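Local coordinates for LbpB B-lobe (Moraxella bovis, PDB 3UAQ), which probably binds host lactoferrin at the bacterial surface, as the N-lobe of a lipoprotein that takes part in acquiring iron from it, at residues A238-D243 and G251-K256; A171-H176 and A242-K247; R270-A275 and I287-K292; H176-T181 and A218-E223. All coordinates share one frame; numbering follows the deposited sequence.

Contacts 1 to 3 pair strands of one curled antiparallel sheet, the beta barrel of the lobe, and contact 4 adds a loop packed on one of them; together they illustrate how such a sheet is built strand by strand. Contact 2 joins strand 170-184 to strand 236-243, contact 1 carries the sheet on to strand 248-257, and contact 3 pairs the next two strands; the centres of contacts 1 and 2 lie about 10 Å apart, those of contacts 1 and 3 about 11 Å. Contact 4, some 23 Å from contact 2 between centres, fixes its loop against the far part of strand 170-184. It reaches contact 3 through the salt bridge of Glu223 with Arg270, and contact 1 through Trp177.

Contact 1: A238-D243 and G251-K256; sequences AVFKAD and GTLSTK
Ala238 and Phe240 turn their side chains to the same face of a beta hairpin as Leu253, and this is the apolar side of the pairing between strands 236-243 and 248-257 of the barrel. The two strands run antiparallel, at 179° to each other, and the axes of the two short segments approach to 4.6 Å. One branch of Leu253 does the touching: CD2 lies 3.8 Å from Ala238 CB and 4.2 Å from Phe240 CZ, and it meets the phenyl ring obliquely. Its CG stands anti to the carbonyl carbon, which carries CD2 back over the neighbouring strand. Opposite Phe240 sits Gly251, a non-hydrogen-bonded pair with CA to CA 4.0 Å. The same apolar face is continued by Leu321 and Phe325 of strand 320-326, which touch Phe240 and Leu253 respectively. Val239 and Thr252 point to the other face, where Thr252 OG1 has its partner in Asp272 of the next strand. Between these two residues the backbones exchange a reciprocal pair of hydrogen bonds, Val239 N to Thr252 O and Thr252 N to Val239 O, each 2.9 Å long.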
# COMPACT_ATOMS: atom_id res chain seq x y z
N ALA A 238 1.98 9.53 -16.36
CA ALA A 238 2.32 8.80 -17.58
C ALA A 238 1.08 8.67 -18.45
O ALA A 238 -0.00 8.38 -17.95
CB ALA A 238 2.89 7.42 -17.25
N VAL A 239 1.24 8.91 -19.75
CA VAL A 239 0.14 8.73 -20.69
C VAL A 239 0.62 7.97 -21.92
O VAL A 239 1.73 8.20 -22.40
CB VAL A 239 -0.48 10.09 -21.11
CG1 VAL A 239 -0.59 10.20 -22.62
CG2 VAL A 239 -1.84 10.27 -20.45
N PHE A 240 -0.20 7.04 -22.41
CA PHE A 240 0.23 6.20 -23.52
C PHE A 240 -0.85 6.04 -24.58
O PHE A 240 -2.05 6.07 -24.27
CB PHE A 240 0.63 4.81 -23.02
CG PHE A 240 1.61 4.84 -21.89
CD1 PHE A 240 1.17 4.82 -20.57
CD2 PHE A 240 2.98 4.88 -22.14
CE1 PHE A 240 2.08 4.85 -19.52
CE2 PHE A 240 3.89 4.91 -21.09
CZ PHE A 240 3.44 4.90 -19.78
N LYS A 241 -0.42 5.89 -25.83
CA LYS A 241 -1.33 5.52 -26.91
C LYS A 241 -0.79 4.28 -27.61
O LYS A 241 0.34 4.27 -28.09
CB LYS A 241 -1.50 6.66 -27.91
CG LYS A 241 -2.44 6.31 -29.05
CD LYS A 241 -3.66 7.25 -29.12
CE LYS A 241 -3.39 8.40 -30.07
NZ LYS A 241 -2.81 7.86 -31.35
N ALA A 242 -1.61 3.24 -27.63
CA ALA A 242 -1.24 1.98 -28.27
C ALA A 242 -2.00 1.77 -29.58
O ALA A 242 -3.23 1.63 -29.58
CB ALA A 242 -1.47 0.81 -27.32
N ASP A 243 -1.27 1.75 -30.68
CA ASP A 243 -1.83 1.40 -31.98
C ASP A 243 -1.38 -0.01 -32.35
O ASP A 243 -0.28 -0.20 -32.87
CB ASP A 243 -1.38 2.40 -33.05
CG ASP A 243 -2.19 2.30 -34.33
OD1 ASP A 243 -2.87 1.27 -34.53
OD2 ASP A 243 -2.15 3.25 -35.14
N GLY A 251 3.58 8.01 -26.20
CA GLY A 251 3.18 8.53 -24.91
C GLY A 251 4.10 9.59 -24.33
O GLY A 251 5.16 9.89 -24.88
N THR A 252 3.67 10.16 -23.21
CA THR A 252 4.39 11.26 -22.59
C THR A 252 4.41 11.10 -21.07
O THR A 252 3.41 10.74 -20.46
CB THR A 252 3.74 12.59 -22.96
OG1 THR A 252 3.58 12.67 -24.38
CG2 THR A 252 4.57 13.78 -22.46
N LEU A 253 5.57 11.38 -20.48
CA LEU A 253 5.73 11.37 -19.03
C LEU A 253 6.00 12.80 -18.57
O LEU A 253 6.94 13.44 -19.04
CB LEU A 253 6.88 10.48 -18.60
CG LEU A 253 7.14 9.25 -19.47
CD1 LEU A 253 8.46 8.59 -19.10
CD2 LEU A 253 5.98 8.27 -19.35
N SER A 254 5.18 13.30 -17.65
CA SER A 254 5.31 14.67 -17.18
C SER A 254 5.41 14.71 -15.66
O SER A 254 5.18 13.70 -14.99
CB SER A 254 4.14 15.52 -17.66
OG SER A 254 3.09 14.71 -18.17
N THR A 255 5.76 15.87 -15.13
CA THR A 255 5.88 16.04 -13.69
C THR A 255 4.98 17.17 -13.21
O THR A 255 4.94 18.25 -13.82
CB THR A 255 7.32 16.34 -13.27
OG1 THR A 255 8.19 15.30 -13.75
CG2 THR A 255 7.42 16.43 -11.74
N LYS A 256 4.26 16.91 -12.13
CA LYS A 256 3.48 17.95 -11.47
C LYS A 256 4.39 18.85 -10.64
O LYS A 256 5.05 18.40 -9.71
CB LYS A 256 2.40 17.33 -10.57
CG LYS A 256 2.10 18.15 -9.32
CD LYS A 256 0.77 17.75 -8.68
CE LYS A 256 0.66 16.25 -8.51
NZ LYS A 256 -0.21 15.90 -7.35

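Contact 2: A171-H176 and A242-K247; sequences ANYTGH and ADFDAK
Ala171 and Ala242 face each other across two reciprocal backbone hydrogen bonds, and the close packing of this contact gathers round them. Ala171 N donates to Ala242 O, and Ala242 N to Ala171 O, both over 2.9 Å. The methyl group of Ala242 then rests at the edge of the Tyr173 ring, close to the ring plane, with CB 3.6 Å from Tyr173 CE2. From the opposite direction comes Phe244, whose own ring edge receives the phenol oxygen: Tyr173 OH lies in the plane of that ring, 3.6 Å from Phe244 CZ. Phe244 has CG anti to its carbonyl carbon (chi1 -57°), which turns the ring toward the partner strand 170-184, with Phe244 CE2 4.1 Å from Ala171 CB. The phenol group has its polar partner in Ala318 O, to which it is hydrogen-bonded.

Past Phe244 the pairing ends, and Asp245, Ala246 and Lys247 lie exposed. Here the chain is held by its own local bonds instead. Asp243 OD1 accepts from Ala246 N at 3.0 Å, met from well above the carboxylate plane, while a second bond from Asp245 N is weak. Asp243 thus forms an Asx motif in the turn that joins strands 236-243 and 248-257, a beta hairpin of the barrel.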
# COMPACT_ATOMS: atom_id res chain seq x y z
N ALA A 171 -5.88 1.55 -28.39
CA ALA A 171 -6.28 1.81 -27.00
C ALA A 171 -5.47 2.93 -26.36
O ALA A 171 -4.38 3.27 -26.83
CB ALA A 171 -6.18 0.53 -26.17
N ASN A 172 -6.01 3.51 -25.29
CA ASN A 172 -5.31 4.57 -24.56
C ASN A 172 -5.05 4.19 -23.11
O ASN A 172 -5.92 3.62 -22.43
CB ASN A 172 -6.10 5.88 -24.62
CG ASN A 172 -5.89 6.63 -25.91
OD1 ASN A 172 -5.13 6.18 -26.78
ND2 ASN A 172 -6.55 7.77 -26.05
N TYR A 173 -3.85 4.50 -22.64
CA TYR A 173 -3.47 4.18 -21.27
C TYR A 173 -3.13 5.44 -20.49
O TYR A 173 -2.71 6.45 -21.07
CB TYR A 173 -2.27 3.24 -21.26
CG TYR A 173 -2.49 1.90 -21.93
CD1 TYR A 173 -2.73 0.76 -21.19
CD2 TYR A 173 -2.44 1.78 -23.31
CE1 TYR A 173 -2.93 -0.47 -21.80
CE2 TYR A 173 -2.63 0.56 -23.94
CZ TYR A 173 -2.88 -0.56 -23.18
OH TYR A 173 -3.06 -1.77 -23.81
N THR A 174 -3.30 5.36 -19.18
CA THR A 174 -2.83 6.39 -18.28
C THR A 174 -2.33 5.75 -16.98
O THR A 174 -2.84 4.72 -16.54
CB THR A 174 -3.93 7.45 -18.01
OG1 THR A 174 -3.61 8.17 -16.81
CG2 THR A 174 -5.30 6.80 -17.85
N GLY A 175 -1.31 6.36 -16.40
CA GLY A 175 -0.69 5.85 -15.19
C GLY A 175 0.42 6.75 -14.70
O GLY A 175 0.25 7.97 -14.59
N HIS A 176 1.57 6.16 -14.41
CA HIS A 176 2.65 6.93 -13.80
C HIS A 176 4.03 6.41 -14.19
O HIS A 176 4.15 5.41 -14.91
CB HIS A 176 2.52 6.86 -12.28
CG HIS A 176 3.05 5.59 -11.70
ND1 HIS A 176 2.49 4.36 -11.95
CD2 HIS A 176 4.11 5.36 -10.88
CE1 HIS A 176 3.16 3.43 -11.31
NE2 HIS A 176 4.15 4.00 -10.65
N ALA A 242 -1.61 3.24 -27.63
CA ALA A 242 -1.24 1.98 -28.27
C ALA A 242 -2.00 1.77 -29.58
O ALA A 242 -3.23 1.63 -29.58
CB ALA A 242 -1.47 0.81 -27.32
N ASP A 243 -1.27 1.75 -30.68
CA ASP A 243 -1.83 1.40 -31.98
C ASP A 243 -1.38 -0.01 -32.35
O ASP A 243 -0.28 -0.20 -32.87
CB ASP A 243 -1.38 2.40 -33.05
CG ASP A 243 -2.19 2.30 -34.33
OD1 ASP A 243 -2.87 1.27 -34.53
OD2 ASP A 243 -2.15 3.25 -35.14
N PHE A 244 -2.23 -0.99 -32.05
CA PHE A 244 -1.91 -2.39 -32.31
C PHE A 244 -1.96 -2.71 -33.81
O PHE A 244 -1.45 -3.74 -34.25
CB PHE A 244 -2.86 -3.32 -31.55
CG PHE A 244 -2.86 -3.09 -30.06
CD1 PHE A 244 -1.76 -3.43 -29.30
CD2 PHE A 244 -3.97 -2.55 -29.43
CE1 PHE A 244 -1.75 -3.21 -27.93
CE2 PHE A 244 -3.98 -2.34 -28.06
CZ PHE A 244 -2.87 -2.67 -27.31
N ASP A 245 -2.58 -1.82 -34.57
CA ASP A 245 -2.63 -1.98 -36.02
C ASP A 245 -1.35 -1.49 -36.67
O ASP A 245 -0.74 -2.19 -37.47
CB ASP A 245 -3.85 -1.26 -36.59
CG ASP A 245 -5.17 -1.83 -36.09
OD1 ASP A 245 -5.15 -2.95 -35.52
OD2 ASP A 245 -6.21 -1.16 -36.26
N ALA A 246 -0.94 -0.27 -36.32
CA ALA A 246 0.29 0.31 -36.84
C ALA A 246 1.51 -0.27 -36.13
O ALA A 246 2.65 -0.02 -36.53
CB ALA A 246 0.26 1.83 -36.72
N LYS A 247 1.26 -1.05 -35.07
CA LYS A 247 2.33 -1.63 -34.26
C LYS A 247 3.20 -0.55 -33.61
O LYS A 247 4.44 -0.65 -33.61
CB LYS A 247 3.19 -2.60 -35.09
CG LYS A 247 2.89 -4.07 -34.84
CD LYS A 247 1.65 -4.55 -35.58
CE LYS A 247 2.00 -5.01 -37.00
NZ LYS A 247 2.55 -6.41 -37.03

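Contact 3: R270-A275 and I287-K292; sequences RYDIDA and IAKNTK
Asp272 OD2 receives Lys289 NZ at 2.7 Å in a salt bridge, the shortest polar bond between segments 270-275 and 287-292. The ammonium group comes from above the carboxylate plane, 41° out of it, and the two side chains cross obliquely. Lys289 CG, placed by chi1, lies 3.5 Å from Arg270 O; bends at chi2 and chi3 (-69° and -73°) then turn the rest of the chain so that NZ meets the acid. The other carboxylate oxygen, Asp272 OD1, is hydrogen-bonded to Thr252 OG1, and the group is thus held by both oxygens. The backbones pair beneath: Asp272 N gives to Ile287 O and Ile287 N to Asp272 O, each at 2.9 Å, while Lys289 N reaches Arg270 O at 3.1 Å where the second strand has already given way to loop. On the face with Asp272, Ile287 CD1 packs on Asp274 CB at 3.7 Å. Tyr271 points to the other face, where its ring meets Ala288 obliquely, CE2 4.2 Å from Ala288 CB. Arg270 and Tyr271 both face Leu253, a classic beta bulge; strand 266-278 lies between strand 248-257 and its hairpin partner 281-288, with Phe325 of strand 320-326 meeting the tyrosine ring.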
# COMPACT_ATOMS: atom_id res chain seq x y z
N ARG A 270 8.57 15.78 -19.53
CA ARG A 270 9.98 15.41 -19.42
C ARG A 270 10.40 14.53 -20.59
O ARG A 270 11.46 14.73 -21.18
CB ARG A 270 10.22 14.66 -18.12
CG ARG A 270 9.87 15.44 -16.86
CD ARG A 270 10.90 16.52 -16.56
NE ARG A 270 10.85 16.96 -15.17
CZ ARG A 270 11.28 18.14 -14.73
NH1 ARG A 270 11.79 19.02 -15.59
NH2 ARG A 270 11.18 18.45 -13.45
N TYR A 271 9.55 13.55 -20.91
CA TYR A 271 9.88 12.56 -21.93
C TYR A 271 8.69 12.21 -22.82
O TYR A 271 7.59 11.95 -22.33
CB TYR A 271 10.38 11.26 -21.27
CG TYR A 271 11.72 11.38 -20.58
CD1 TYR A 271 11.80 11.60 -19.21
CD2 TYR A 271 12.90 11.27 -21.30
CE1 TYR A 271 13.03 11.71 -18.57
CE2 TYR A 271 14.13 11.38 -20.67
CZ TYR A 271 14.19 11.60 -19.31
OH TYR A 271 15.42 11.70 -18.69
N ASP A 272 8.93 12.22 -24.13
CA ASP A 272 8.02 11.58 -25.06
C ASP A 272 8.46 10.14 -25.24
O ASP A 272 9.61 9.80 -24.94
CB ASP A 272 8.02 12.29 -26.41
CG ASP A 272 6.93 13.34 -26.52
OD1 ASP A 272 5.88 13.17 -25.87
OD2 ASP A 272 7.12 14.34 -27.26
N ILE A 273 7.56 9.29 -25.71
CA ILE A 273 7.90 7.89 -25.91
C ILE A 273 7.63 7.46 -27.36
O ILE A 273 6.67 7.93 -27.99
CB ILE A 273 7.14 6.99 -24.93
CG1 ILE A 273 7.30 7.53 -23.51
CG2 ILE A 273 7.63 5.55 -25.03
CD1 ILE A 273 7.00 6.52 -22.43
N ASP A 274 8.49 6.59 -27.87
CA ASP A 274 8.42 6.19 -29.26
C ASP A 274 8.88 4.74 -29.41
O ASP A 274 10.07 4.47 -29.58
CB ASP A 274 9.28 7.11 -30.13
CG ASP A 274 9.17 6.80 -31.60
OD1 ASP A 274 8.09 6.34 -32.03
OD2 ASP A 274 10.17 7.01 -32.32
N ALA A 275 7.94 3.81 -29.33
CA ALA A 275 8.28 2.39 -29.34
C ALA A 275 7.53 1.60 -30.41
O ALA A 275 6.40 1.92 -30.78
CB ALA A 275 8.06 1.78 -27.96
N ILE A 287 12.44 10.10 -25.43
CA ILE A 287 12.99 11.33 -25.98
C ILE A 287 12.84 12.49 -25.00
O ILE A 287 11.74 12.79 -24.53
CB ILE A 287 12.31 11.70 -27.33
CG1 ILE A 287 12.65 10.65 -28.40
CG2 ILE A 287 12.72 13.09 -27.78
CD1 ILE A 287 11.49 9.74 -28.77
N ALA A 288 13.96 13.14 -24.68
CA ALA A 288 13.95 14.26 -23.75
C ALA A 288 13.38 15.52 -24.41
O ALA A 288 13.74 15.85 -25.54
CB ALA A 288 15.35 14.52 -23.21
N LYS A 289 12.49 16.20 -23.70
CA LYS A 289 11.79 17.36 -24.24
C LYS A 289 12.59 18.65 -24.09
O LYS A 289 12.27 19.66 -24.72
CB LYS A 289 10.43 17.52 -23.55
CG LYS A 289 9.54 16.29 -23.64
CD LYS A 289 9.05 16.05 -25.06
CE LYS A 289 8.00 17.07 -25.46
NZ LYS A 289 7.57 16.97 -26.89
N ASN A 290 13.62 18.63 -23.25
CA ASN A 290 14.36 19.85 -22.96
C ASN A 290 15.77 19.85 -23.55
O ASN A 290 16.13 20.75 -24.31
CB ASN A 290 14.41 20.09 -21.45
CG ASN A 290 14.48 21.56 -21.09
OD1 ASN A 290 15.22 22.34 -21.71
ND2 ASN A 290 13.68 21.96 -20.10
N THR A 291 16.56 18.84 -23.19
CA THR A 291 17.94 18.70 -23.68
C THR A 291 18.85 19.85 -23.25
O THR A 291 20.01 19.91 -23.66
CB THR A 291 18.01 18.56 -25.22
OG1 THR A 291 17.58 19.78 -25.84
CG2 THR A 291 17.13 17.41 -25.70
N LYS A 292 18.33 20.74 -22.41
CA LYS A 292 19.13 21.86 -21.92
C LYS A 292 19.21 21.87 -20.39
O LYS A 292 18.19 21.87 -19.70
CB LYS A 292 18.58 23.19 -22.43
CG LYS A 292 19.32 24.41 -21.91
CD LYS A 292 18.41 25.30 -21.05
CE LYS A 292 19.18 26.47 -20.44
NZ LYS A 292 19.87 27.30 -21.47

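Contact 4: H176-T181 and A218-E223; sequences HWDFVT and ATSFAE
The ring of Phe179 carries the backbone of the 218-223 loop over one face: Thr219 C and Ser220 N each lie 3.6 Å above its plane, offset toward the rim. At its edge stands the carboxylate of Glu223, with OE1 3.5 Å from Phe179 CZ and the two planes 81° apart. A chi1 of 69° puts Phe179 CG between the backbone N and the carbonyl carbon, turning the ring under the loop. Phe301 meets the same ring edge-to-face. Within the loop, Thr219 OG1 sits over the centre of the Phe221 ring.

Ser220 OG lies between two partners, giving its hydrogen to the anti lone pair of Asp178 OD1 at 2.8 Å and accepting from Phe179 N at 3.0 Å. Farther along, Thr181 is tied twice to Ala218: its N donates to Ala218 O at 2.9 Å, and its OG1 accepts from Ala218 N at 3.0 Å. Every touching residue is buried; in this setting the Ser220 hydroxyl and the backbone N and O of Ala218 find partners on the strand, while Glu223 finds its own in Arg270, by a salt bridge, and His236. The nearby Arg270 would be expected to favour a charged Glu223.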
# COMPACT_ATOMS: atom_id res chain seq x y z
N HIS A 176 1.57 6.16 -14.41
CA HIS A 176 2.65 6.93 -13.80
C HIS A 176 4.03 6.41 -14.19
O HIS A 176 4.15 5.41 -14.91
CB HIS A 176 2.52 6.86 -12.28
CG HIS A 176 3.05 5.59 -11.70
ND1 HIS A 176 2.49 4.36 -11.95
CD2 HIS A 176 4.11 5.36 -10.88
CE1 HIS A 176 3.16 3.43 -11.31
NE2 HIS A 176 4.15 4.00 -10.65
N TRP A 177 5.06 7.10 -13.72
CA TRP A 177 6.44 6.67 -13.86
C TRP A 177 7.25 7.11 -12.64
O TRP A 177 6.83 8.02 -11.91
CB TRP A 177 7.07 7.23 -15.15
CG TRP A 177 7.14 8.74 -15.18
CD1 TRP A 177 6.09 9.62 -15.22
CD2 TRP A 177 8.33 9.55 -15.20
NE1 TRP A 177 6.55 10.91 -15.25
CE2 TRP A 177 7.92 10.90 -15.24
CE3 TRP A 177 9.70 9.26 -15.17
CZ2 TRP A 177 8.83 11.96 -15.26
CZ3 TRP A 177 10.61 10.32 -15.19
CH2 TRP A 177 10.17 11.65 -15.23
N ASP A 178 8.38 6.45 -12.41
CA ASP A 178 9.32 6.81 -11.36
C ASP A 178 10.72 6.77 -11.95
O ASP A 178 10.94 6.16 -13.01
CB ASP A 178 9.24 5.83 -10.19
CG ASP A 178 7.97 5.98 -9.37
OD1 ASP A 178 7.87 6.96 -8.61
OD2 ASP A 178 7.09 5.10 -9.48
N PHE A 179 11.67 7.40 -11.27
CA PHE A 179 13.03 7.46 -11.78
C PHE A 179 14.08 7.58 -10.69
O PHE A 179 13.81 8.08 -9.58
CB PHE A 179 13.17 8.65 -12.73
CG PHE A 179 13.08 9.98 -12.03
CD1 PHE A 179 11.85 10.58 -11.82
CD2 PHE A 179 14.22 10.62 -11.57
CE1 PHE A 179 11.76 11.81 -11.17
CE2 PHE A 179 14.14 11.84 -10.91
CZ PHE A 179 12.90 12.44 -10.72
N VAL A 180 15.30 7.14 -11.00
CA VAL A 180 16.46 7.44 -10.19
C VAL A 180 17.58 7.86 -11.11
O VAL A 180 17.79 7.26 -12.16
CB VAL A 180 16.90 6.23 -9.33
CG1 VAL A 180 17.27 5.04 -10.22
CG2 VAL A 180 18.07 6.61 -8.45
N THR A 181 18.28 8.91 -10.71
CA THR A 181 19.34 9.49 -11.53
C THR A 181 20.68 8.96 -11.07
O THR A 181 20.78 8.28 -10.06
CB THR A 181 19.40 11.02 -11.41
OG1 THR A 181 19.97 11.36 -10.14
CG2 THR A 181 18.00 11.63 -11.52
N ALA A 218 18.97 11.05 -7.36
CA ALA A 218 17.70 11.75 -7.20
C ALA A 218 16.52 10.88 -7.66
O ALA A 218 16.67 10.05 -8.56
CB ALA A 218 17.72 13.07 -7.95
N THR A 219 15.36 11.09 -7.05
CA THR A 219 14.21 10.20 -7.26
C THR A 219 12.89 10.93 -7.44
O THR A 219 12.77 12.12 -7.13
CB THR A 219 14.03 9.28 -6.06
OG1 THR A 219 13.91 10.07 -4.88
CG2 THR A 219 15.22 8.34 -5.92
N SER A 220 11.89 10.20 -7.92
CA SER A 220 10.56 10.75 -8.07
C SER A 220 10.07 11.24 -6.71
O SER A 220 9.69 12.40 -6.56
CB SER A 220 9.59 9.69 -8.63
OG SER A 220 10.23 8.44 -8.82
N PHE A 221 10.11 10.36 -5.71
CA PHE A 221 9.57 10.67 -4.39
C PHE A 221 10.30 11.83 -3.70
O PHE A 221 9.83 12.35 -2.68
CB PHE A 221 9.58 9.43 -3.49
CG PHE A 221 10.96 8.93 -3.15
CD1 PHE A 221 11.49 7.82 -3.78
CD2 PHE A 221 11.73 9.58 -2.19
CE1 PHE A 221 12.76 7.36 -3.47
CE2 PHE A 221 13.00 9.12 -1.87
CZ PHE A 221 13.52 8.01 -2.51
N ALA A 222 11.46 12.22 -4.23
CA ALA A 222 12.24 13.30 -3.63
C ALA A 222 12.03 14.62 -4.37
O ALA A 222 12.53 15.66 -3.94
CB ALA A 222 13.72 12.93 -3.59
N GLU A 223 11.29 14.57 -5.47
CA GLU A 223 10.99 15.79 -6.21
C GLU A 223 9.86 16.54 -5.52
O GLU A 223 8.81 15.97 -5.22
CB GLU A 223 10.66 15.49 -7.67
CG GLU A 223 10.89 16.68 -8.58
CD GLU A 223 10.98 16.30 -10.05
OE1 GLU A 223 10.70 15.13 -10.39
OE2 GLU A 223 11.35 17.18 -10.86